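Local coordinates for protein tryptophan synthase alpha chain (PDB 6V82) that is the alpha subunit of tryptophan synthase, probably carrying out the aldol cleavage of indoleglycerol phosphate to indole and glyceraldehyde 3-phosphate, at residues D124-L129 and P158-L163; D147-I152 and R169-Y174. All coordinates share one frame; numbering follows the deposited sequence.

Contact 1 of 2, residues D124-L129 and P158-L163; sequences DLPAPL and PERMSL
Glu159 meets Leu129 near the start of helix 158-167: its CB lies 3.5 Å from Leu129 O and 4.0 Å from the methyl CD1 of Leu129. Beyond CB the chain bends at chi2 and leads the carboxylate away, to where OE1 has a weak hydrogen bond with Thr157 OG1 just ahead of the helix, although this side chain is poorly ordered. Arg160 comes next and has the widest set of contacts, from Pro126 to Leu129. Two successive bends, at chi2 (-89°) and chi3 (-39°), carry its guanidinium back over the loop, where Ala127 O sits above one face, 3.1 Å from CZ. With the oxygen over the face, the N-H groups are badly angled for hydrogen bonds to it, so the approach is probably electrostatic, a carbonyl oxygen over a cationic face. Pro126 CB meets the edge of the group near NH1, while Leu129 CD1 packs obliquely on Arg160 CD at 3.6 Å. In this TIM barrel the loop following strand 119-122 is thereby laid against the helix that follows strand 147-153, and the chain of a different protein in the assembly packs on Leu125, Pro126, Leu129 and Arg160. One turn further on, Leu163 crosses Pro128 at about a right angle. Its CD1 lies 3.5 Å from Pro128 CB and 3.3 Å from Pro128 O, and on the helix Ile164 and Tyr167 extend this apolar surface to Ala127 and Pro128 respectively.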
loop_
_atom_site.group_PDB
_atom_site.type_symbol
_atom_site.label_atom_id
_atom_site.label_comp_id
_atom_site.label_asym_id
_atom_site.label_seq_id
_atom_site.Cartn_x
_atom_site.Cartn_y
_atom_site.Cartn_z
ATOM N N ASP A 124 -23.444 14.521 30.627
ATOM C CA ASP A 124 -22.260 13.665 30.638
ATOM C C ASP A 124 -21.464 13.775 31.934
ATOM O O ASP A 124 -20.278 13.425 31.954
ATOM C CB ASP A 124 -21.355 13.964 29.433
ATOM C CG ASP A 124 -20.857 15.408 29.411
ATOM O OD1 ASP A 124 -21.538 16.296 29.993
ATOM O OD2 ASP A 124 -19.783 15.655 28.814
ATOM N N LEU A 125 -22.083 14.245 33.022
ATOM C CA LEU A 125 -21.454 14.238 34.345
ATOM C C LEU A 125 -22.270 13.355 35.275
ATOM O O LEU A 125 -23.205 13.832 35.933
ATOM C CB LEU A 125 -21.333 15.648 34.918
ATOM C CG LEU A 125 -20.608 15.729 36.267
ATOM C CD1 LEU A 125 -19.149 15.336 36.133
ATOM C CD2 LEU A 125 -20.742 17.116 36.858
ATOM N N PRO A 126 -21.962 12.065 35.361
ATOM C CA PRO A 126 -22.703 11.198 36.286
ATOM C C PRO A 126 -22.327 11.461 37.742
ATOM O O PRO A 126 -21.216 11.897 38.058
ATOM C CB PRO A 126 -22.293 9.785 35.847
ATOM C CG PRO A 126 -20.959 9.966 35.211
ATOM C CD PRO A 126 -20.992 11.313 34.543
ATOM N N ALA A 127 -23.281 11.194 38.632
ATOM C CA ALA A 127 -23.015 11.253 40.062
ATOM C C ALA A 127 -21.862 10.317 40.403
ATOM O O ALA A 127 -21.695 9.278 39.763
ATOM C CB ALA A 127 -24.254 10.857 40.864
ATOM N N PRO A 128 -21.043 10.663 41.389
ATOM C CA PRO A 128 -19.844 9.860 41.648
ATOM C C PRO A 128 -20.205 8.438 42.049
ATOM O O PRO A 128 -21.264 8.176 42.625
ATOM C CB PRO A 128 -19.146 10.614 42.786
ATOM C CG PRO A 128 -19.674 12.015 42.696
ATOM C CD PRO A 128 -21.102 11.859 42.244
ATOM N N LEU A 129 -19.306 7.509 41.720
ATOM C CA LEU A 129 -19.607 6.102 41.945
ATOM C C LEU A 129 -19.342 5.684 43.389
ATOM O O LEU A 129 -20.171 4.993 43.992
ATOM C CB LEU A 129 -18.811 5.238 40.967
ATOM C CG LEU A 129 -19.255 3.779 40.860
ATOM C CD1 LEU A 129 -20.769 3.651 41.004
ATOM C CD2 LEU A 129 -18.792 3.185 39.534
ATOM N N PRO A 158 -26.976 0.421 43.261
ATOM C CA PRO A 158 -27.269 1.014 44.576
ATOM C C PRO A 158 -26.249 2.056 45.015
ATOM O O PRO A 158 -26.613 3.001 45.726
ATOM C CB PRO A 158 -27.282 -0.205 45.513
ATOM C CG PRO A 158 -26.677 -1.347 44.709
ATOM C CD PRO A 158 -27.002 -1.048 43.289
ATOM N N GLU A 159 -24.983 1.913 44.595
ATOM C CA GLU A 159 -23.948 2.903 44.897
ATOM C C GLU A 159 -24.310 4.280 44.348
ATOM O O GLU A 159 -24.023 5.308 44.978
ATOM C CB GLU A 159 -22.603 2.451 44.319
ATOM C CG GLU A 159 -21.864 1.399 45.121
ATOM C CD GLU A 159 -22.579 0.067 45.151
ATOM O OE1 GLU A 159 -22.997 -0.410 44.074
ATOM O OE2 GLU A 159 -22.727 -0.501 46.254
ATOM N N ARG A 160 -24.901 4.321 43.152
ATOM C CA ARG A 160 -25.417 5.576 42.622
ATOM C C ARG A 160 -26.590 6.058 43.458
ATOM O O ARG A 160 -26.577 7.182 43.973
ATOM C CB ARG A 160 -25.855 5.405 41.168
ATOM C CG ARG A 160 -25.232 4.244 40.437
ATOM C CD ARG A 160 -23.962 4.689 39.811
ATOM N NE ARG A 160 -24.140 6.029 39.278
ATOM C CZ ARG A 160 -23.170 6.721 38.712
ATOM N NH1 ARG A 160 -23.421 7.935 38.250
ATOM N NH2 ARG A 160 -21.955 6.193 38.606
ATOM N N MET A 161 -27.614 5.200 43.596
ATOM C CA MET A 161 -28.832 5.498 44.346
ATOM C C MET A 161 -28.560 6.325 45.591
ATOM O O MET A 161 -29.254 7.310 45.862
ATOM C CB MET A 161 -29.521 4.189 44.730
ATOM C CG MET A 161 -30.137 3.457 43.566
ATOM S SD MET A 161 -31.324 4.514 42.717
ATOM C CE MET A 161 -32.722 3.398 42.555
ATOM N N SER A 162 -27.540 5.931 46.357
ATOM C CA SER A 162 -27.100 6.722 47.499
ATOM C C SER A 162 -26.605 8.089 47.057
ATOM O O SER A 162 -27.143 9.122 47.468
ATOM C CB SER A 162 -25.997 5.986 48.253
ATOM O OG SER A 162 -26.391 4.664 48.540
ATOM N N LEU A 163 -25.562 8.117 46.220
ATOM C CA LEU A 163 -24.983 9.403 45.850
ATOM C C LEU A 163 -25.890 10.187 44.915
ATOM O O LEU A 163 -25.892 11.423 44.962
ATOM C CB LEU A 163 -23.603 9.217 45.226
ATOM C CG LEU A 163 -22.452 9.440 46.214
ATOM C CD1 LEU A 163 -21.200 9.790 45.463
ATOM C CD2 LEU A 163 -22.768 10.527 47.238
#

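Contact 2 of 2, residues D147-I152 and R169-Y174; sequences DPILLI and RGFLYY
Ile149 and Phe171 cross obliquely beside two neighbouring parallel strands of the TIM barrel, joined as a beta-alpha-beta unit through helix 158-167. Ile149 CG2 sits over one face of the Phe171 ring, 4.0 Å from its centroid and 23° off the normal, a CH-pi contact. With chi1 at -49°, CG2 stands opposite the backbone N and also reaches Tyr173 CD2 at 3.9 Å. The two rings are turned edge to face: Phe171 CE1 stands 3.5 Å above the centre of the Tyr173 ring. Tyr173 OH hydrogen-bonds Glu44, one of two residues predicted to act as proton acceptor, which links this packing to the probable active site. On the same sheet face as Tyr173, Leu151 runs alongside it and points the same way. On the other face Ile152 crosses both Leu172 and Tyr174 at about right angles, with CG1 3.5 Å from Tyr174 CD2 and CD1 on Leu172 CD1. Parallel pairing supports these positions through Tyr173 N to Leu150 O and Ile152 N to Tyr173 O, each 3.0 Å. Around Ile149-Leu150 and Gly170-Phe171 the backbones part, and pairing resumes at the Asp147 end, where Arg169 N donates to Pro148 O (N-H...O 165°). In the opening a water accepts from Leu150 N at 2.7 Å and lies within donating distance of Pro148 O and Phe171 O.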
loop_
_atom_site.group_PDB
_atom_site.type_symbol
_atom_site.label_atom_id
_atom_site.label_comp_id
_atom_site.label_asym_id
_atom_site.label_seq_id
_atom_site.Cartn_x
_atom_site.Cartn_y
_atom_site.Cartn_z
ATOM N N ASP A 147 -30.635 23.613 41.417
ATOM C CA ASP A 147 -31.016 22.215 41.578
ATOM C C ASP A 147 -30.282 21.352 40.562
ATOM O O ASP A 147 -30.483 21.538 39.352
ATOM C CB ASP A 147 -32.512 22.036 41.400
ATOM C CG ASP A 147 -33.305 22.586 42.558
ATOM O OD1 ASP A 147 -32.695 22.837 43.620
ATOM O OD2 ASP A 147 -34.533 22.761 42.406
ATOM N N PRO A 148 -29.446 20.407 40.990
ATOM C CA PRO A 148 -28.862 19.449 40.040
ATOM C C PRO A 148 -29.914 18.440 39.595
ATOM O O PRO A 148 -30.505 17.732 40.417
ATOM C CB PRO A 148 -27.739 18.785 40.846
ATOM C CG PRO A 148 -27.622 19.573 42.127
ATOM C CD PRO A 148 -28.957 20.191 42.360
ATOM N N ILE A 149 -30.152 18.381 38.286
ATOM C CA ILE A 149 -31.176 17.522 37.699
ATOM C C ILE A 149 -30.480 16.281 37.158
ATOM O O ILE A 149 -29.781 16.343 36.140
ATOM C CB ILE A 149 -31.952 18.243 36.593
ATOM C CG1 ILE A 149 -32.416 19.613 37.065
ATOM C CG2 ILE A 149 -33.160 17.436 36.199
ATOM C CD1 ILE A 149 -33.383 19.552 38.235
ATOM N N LEU A 150 -30.674 15.147 37.822
ATOM C CA LEU A 150 -29.920 13.942 37.510
ATOM C C LEU A 150 -30.800 12.954 36.755
ATOM O O LEU A 150 -32.021 13.098 36.709
ATOM C CB LEU A 150 -29.370 13.313 38.793
ATOM C CG LEU A 150 -28.001 13.798 39.280
ATOM C CD1 LEU A 150 -27.897 15.309 39.302
ATOM C CD2 LEU A 150 -27.707 13.237 40.661
ATOM N N LEU A 151 -30.159 11.955 36.143
ATOM C CA LEU A 151 -30.828 10.944 35.326
ATOM C C LEU A 151 -30.530 9.552 35.874
ATOM O O LEU A 151 -29.369 9.217 36.129
ATOM C CB LEU A 151 -30.381 11.018 33.861
ATOM C CG LEU A 151 -30.879 12.150 32.956
ATOM C CD1 LEU A 151 -30.045 13.404 33.093
ATOM C CD2 LEU A 151 -30.866 11.671 31.513
ATOM N N ILE A 152 -31.573 8.739 36.054
ATOM C CA ILE A 152 -31.394 7.384 36.550
ATOM C C ILE A 152 -32.038 6.406 35.583
ATOM O O ILE A 152 -32.952 6.740 34.828
ATOM C CB ILE A 152 -31.960 7.175 37.969
ATOM C CG1 ILE A 152 -33.462 7.406 37.991
ATOM C CG2 ILE A 152 -31.285 8.105 38.956
ATOM C CD1 ILE A 152 -33.979 7.701 39.375
ATOM N N ARG A 169 -31.996 17.244 43.255
ATOM C CA ARG A 169 -32.975 18.207 43.746
ATOM C C ARG A 169 -33.981 18.477 42.637
ATOM O O ARG A 169 -33.720 18.222 41.460
ATOM C CB ARG A 169 -32.332 19.542 44.177
ATOM C CG ARG A 169 -31.236 19.451 45.230
ATOM C CD ARG A 169 -31.794 19.059 46.585
ATOM N NE ARG A 169 -30.790 19.211 47.628
ATOM C CZ ARG A 169 -29.967 18.245 48.024
ATOM N NH1 ARG A 169 -30.033 17.042 47.463
ATOM N NH2 ARG A 169 -29.078 18.485 48.983
ATOM N N GLY A 170 -35.134 19.016 43.019
ATOM C CA GLY A 170 -36.153 19.354 42.043
ATOM C C GLY A 170 -36.957 18.170 41.532
ATOM O O GLY A 170 -38.082 17.933 41.986
ATOM N N PHE A 171 -36.398 17.439 40.565
ATOM C CA PHE A 171 -37.015 16.224 40.051
ATOM C C PHE A 171 -35.921 15.389 39.406
ATOM O O PHE A 171 -34.822 15.878 39.131
ATOM C CB PHE A 171 -38.132 16.529 39.053
ATOM C CG PHE A 171 -37.637 17.123 37.765
ATOM C CD1 PHE A 171 -37.457 16.330 36.645
ATOM C CD2 PHE A 171 -37.336 18.475 37.681
ATOM C CE1 PHE A 171 -36.991 16.872 35.455
ATOM C CE2 PHE A 171 -36.870 19.026 36.494
ATOM C CZ PHE A 171 -36.699 18.219 35.379
ATOM N N LEU A 172 -36.237 14.119 39.174
ATOM C CA LEU A 172 -35.325 13.164 38.557
ATOM C C LEU A 172 -35.853 12.760 37.195
ATOM O O LEU A 172 -37.037 12.436 37.051
ATOM C CB LEU A 172 -35.160 11.913 39.411
ATOM C CG LEU A 172 -34.048 11.949 40.442
ATOM C CD1 LEU A 172 -34.155 10.712 41.311
ATOM C CD2 LEU A 172 -32.701 12.011 39.747
ATOM N N TYR A 173 -34.978 12.775 36.205
ATOM C CA TYR A 173 -35.293 12.146 34.941
ATOM C C TYR A 173 -35.065 10.645 35.048
ATOM O O TYR A 173 -34.138 10.181 35.717
ATOM C CB TYR A 173 -34.434 12.717 33.827
ATOM C CG TYR A 173 -34.912 14.018 33.250
ATOM C CD1 TYR A 173 -36.178 14.128 32.702
ATOM C CD2 TYR A 173 -34.073 15.124 33.197
ATOM C CE1 TYR A 173 -36.608 15.312 32.146
ATOM C CE2 TYR A 173 -34.489 16.307 32.638
ATOM C CZ TYR A 173 -35.760 16.397 32.114
ATOM O OH TYR A 173 -36.190 17.579 31.557
ATOM N N TYR A 174 -35.921 9.891 34.369
ATOM C CA TYR A 174 -35.876 8.439 34.375
ATOM C C TYR A 174 -35.877 7.947 32.937
ATOM O O TYR A 174 -36.695 8.398 32.131
ATOM C CB TYR A 174 -37.067 7.870 35.142
ATOM C CG TYR A 174 -36.945 6.408 35.409
ATOM C CD1 TYR A 174 -37.443 5.482 34.505
ATOM C CD2 TYR A 174 -36.317 5.943 36.556
ATOM C CE1 TYR A 174 -37.330 4.134 34.731
ATOM C CE2 TYR A 174 -36.197 4.585 36.798
ATOM C CZ TYR A 174 -36.709 3.682 35.876
ATOM O OH TYR A 174 -36.605 2.323 36.083
HETATM O O HOH W 1 -32.132 15.554 40.110
#

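The two contacts interleave along the chain: loop 124-129, strand segment 147-152, helix segment 158-163, then segment 169-174. Their centres are 12 Å apart and lie on the same side of the chain's centre, contact 2 about 9 Å from it and contact 1 about 19 Å. Strand 147-153, helix 158-167 and strand 172-175 follow one another, so contact 2 pairs the two strands of a beta-alpha-beta unit while contact 1 sets the loop that follows strand 119-122 against its connecting helix. They touch where Ala127 CB meets Leu150 CD2 at 4.2 Å. The unit reaches from the barrel interior, at Tyr173 near Glu44, a predicted catalytic residue, to the surface where Arg160 and loop 124-129 meet the chain of a different protein.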